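Local coordinates for SAR-endolysin (Enterobacteria phage P1, PDB 1XJU), which hydrolyses the beta-1,4 linkages of host peptidoglycan as a signal-arrest-release endolysin, here in its secreted inactive form, contributing to host cell lysis and virion release, at residues G26-G31 with V134-L139. Sequence-based numbering, arbitrary orientation.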
loop_
_atom_site.group_PDB
_atom_site.type_symbol
_atom_site.label_atom_id
_atom_site.label_comp_id
_atom_site.label_asym_id
_atom_site.label_seq_id
_atom_site.Cartn_x
_atom_site.Cartn_y
_atom_site.Cartn_z
ATOM N N GLY A 26 -5.470 -6.178 5.627
ATOM C CA GLY A 26 -6.645 -6.742 6.197
ATOM C C GLY A 26 -6.531 -7.127 7.672
ATOM O O GLY A 26 -7.559 -7.408 8.285
ATOM N N VAL A 27 -5.339 -7.167 8.246
ATOM C CA VAL A 27 -5.192 -7.500 9.665
ATOM C C VAL A 27 -4.906 -6.298 10.526
ATOM O O VAL A 27 -4.683 -6.452 11.722
ATOM C CB VAL A 27 -4.194 -8.663 9.909
ATOM C CG1 VAL A 27 -4.607 -9.863 9.130
ATOM C CG2 VAL A 27 -2.752 -8.248 9.624
ATOM N N TRP A 28 -4.958 -5.074 9.966
ATOM C CA TRP A 28 -4.771 -3.851 10.758
ATOM C C TRP A 28 -6.116 -3.423 11.340
ATOM O O TRP A 28 -6.590 -2.301 11.169
ATOM C CB TRP A 28 -4.239 -2.698 9.908
ATOM C CG TRP A 28 -2.851 -2.860 9.421
ATOM C CD1 TRP A 28 -2.343 -3.863 8.606
ATOM C CD2 TRP A 28 -1.761 -1.971 9.700
ATOM N NE1 TRP A 28 -1.008 -3.615 8.367
ATOM C CE2 TRP A 28 -0.635 -2.458 9.019
ATOM C CE3 TRP A 28 -1.631 -0.785 10.440
ATOM C CZ2 TRP A 28 0.615 -1.836 9.085
ATOM C CZ3 TRP A 28 -0.372 -0.160 10.453
ATOM C CH2 TRP A 28 0.717 -0.712 9.824
ATOM N N THR A 29 -6.713 -4.298 12.152
ATOM C CA THR A 29 -8.058 -4.173 12.667
ATOM C C THR A 29 -8.138 -4.365 14.161
ATOM O O THR A 29 -9.242 -4.375 14.698
ATOM C CB THR A 29 -8.976 -5.242 11.975
ATOM O OG1 THR A 29 -8.377 -6.540 12.057
ATOM C CG2 THR A 29 -9.132 -4.914 10.491
ATOM N N ASP A 30 -7.003 -4.500 14.843
ATOM C CA ASP A 30 -7.081 -4.785 16.287
ATOM C C ASP A 30 -7.576 -3.569 17.031
ATOM O O ASP A 30 -6.990 -2.480 16.908
ATOM C CB ASP A 30 -5.704 -5.116 16.847
ATOM C CG ASP A 30 -5.230 -6.490 16.518
ATOM O OD1 ASP A 30 -4.278 -6.862 17.235
ATOM O OD2 ASP A 30 -5.743 -7.184 15.634
ATOM N N GLY A 31 -8.650 -3.746 17.800
ATOM C CA GLY A 31 -9.039 -2.772 18.784
ATOM C C GLY A 31 -9.701 -1.514 18.270
ATOM O O GLY A 31 -9.821 -0.550 19.035
ATOM N N VAL A 134 -5.137 7.549 12.501
ATOM C CA VAL A 134 -4.078 7.881 13.404
ATOM C C VAL A 134 -2.774 7.853 12.632
ATOM O O VAL A 134 -2.411 6.840 12.022
ATOM C CB VAL A 134 -3.974 6.863 14.579
ATOM C CG1 VAL A 134 -2.817 7.240 15.493
ATOM C CG2 VAL A 134 -5.291 6.762 15.332
ATOM N N PRO A 135 -2.037 8.951 12.632
ATOM C CA PRO A 135 -0.746 8.994 11.916
ATOM C C PRO A 135 0.309 8.095 12.583
ATOM O O PRO A 135 0.394 8.088 13.829
ATOM C CB PRO A 135 -0.298 10.449 12.048
ATOM C CG PRO A 135 -1.124 11.009 13.145
ATOM C CD PRO A 135 -2.352 10.201 13.359
ATOM N N LEU A 136 1.099 7.358 11.782
ATOM C CA LEU A 136 2.117 6.444 12.296
ATOM C C LEU A 136 3.473 6.644 11.655
ATOM O O LEU A 136 3.614 6.542 10.432
ATOM C CB LEU A 136 1.685 4.966 12.139
ATOM C CG LEU A 136 0.414 4.550 12.877
ATOM C CD1 LEU A 136 0.059 3.127 12.498
ATOM C CD2 LEU A 136 0.565 4.588 14.375
ATOM N N ARG A 137 4.486 6.876 12.475
ATOM C CA ARG A 137 5.853 7.005 11.953
ATOM C C ARG A 137 6.296 5.808 11.133
ATOM O O ARG A 137 6.948 5.971 10.079
ATOM C CB ARG A 137 6.837 7.229 13.091
ATOM C CG ARG A 137 8.275 7.171 12.662
ATOM C CD ARG A 137 9.286 7.481 13.812
ATOM N NE ARG A 137 10.676 7.520 13.350
ATOM C CZ ARG A 137 11.513 6.491 13.342
ATOM N NH1 ARG A 137 11.130 5.311 13.771
ATOM N NH2 ARG A 137 12.733 6.633 12.857
ATOM N N GLY A 138 5.973 4.598 11.583
ATOM C CA GLY A 138 6.367 3.440 10.804
ATOM C C GLY A 138 5.787 3.416 9.411
ATOM O O GLY A 138 6.442 2.862 8.504
ATOM N N LEU A 139 4.592 3.948 9.245
ATOM C CA LEU A 139 4.017 4.029 7.897
ATOM C C LEU A 139 4.687 5.109 7.061
ATOM O O LEU A 139 4.939 4.928 5.855
ATOM C CB LEU A 139 2.521 4.219 7.908
ATOM C CG LEU A 139 1.713 3.027 8.452
ATOM C CD1 LEU A 139 0.241 3.490 8.505
ATOM C CD2 LEU A 139 1.904 1.758 7.614
#
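Trp28 reaches from the irregular loop between helices 13-18 and 46-67 to Leu136 and Leu139 at the start of helix 137-151, a small apolar contact within a phage lysozyme of glycosyl hydrolase family 24. The 3-10 segment that ends at Gly26-Val27 leads into an inverse gamma turn centred on Trp28 and marked by a weak bond of 3.0 Å from Thr29 N to Val27 O. With CG anti to the carbonyl carbon (chi1 -68°), the indole swings out across the gap. The backbones stay far apart, the nearest CA atoms, those of Trp28 and Val134, being 12.0 Å from each other, and the six-membered ring and the two leucine side chains fill the space between. The pyrrole end stays with its own loop: NE1 donates to the carbonyl oxygen of Cys23, a catalytic residue that in this inactive form is tied up in a disulfide with Cys16. Tyr21 meets the indole edge to face. The tryptophan thus joins the segment carrying Cys23 to the opening turn of helix 137-151, while Asn87 and Ser131 also touch it. Further along, Asp30 turns to Arg43 in a salt bridge. On the other side Leu136 occupies the N-cap position, and its CD1 lies at the edge of the indole, in the ring plane, 3.9 Å from Trp28 CZ3. Leu139, in the first turn of the helix and buried, meets the indole from the opposite direction. Its approach to the ring is oblique, and CD2 comes to 3.5 Å from Trp28 CH2 while remaining 4.1 Å from Trp28 CZ2.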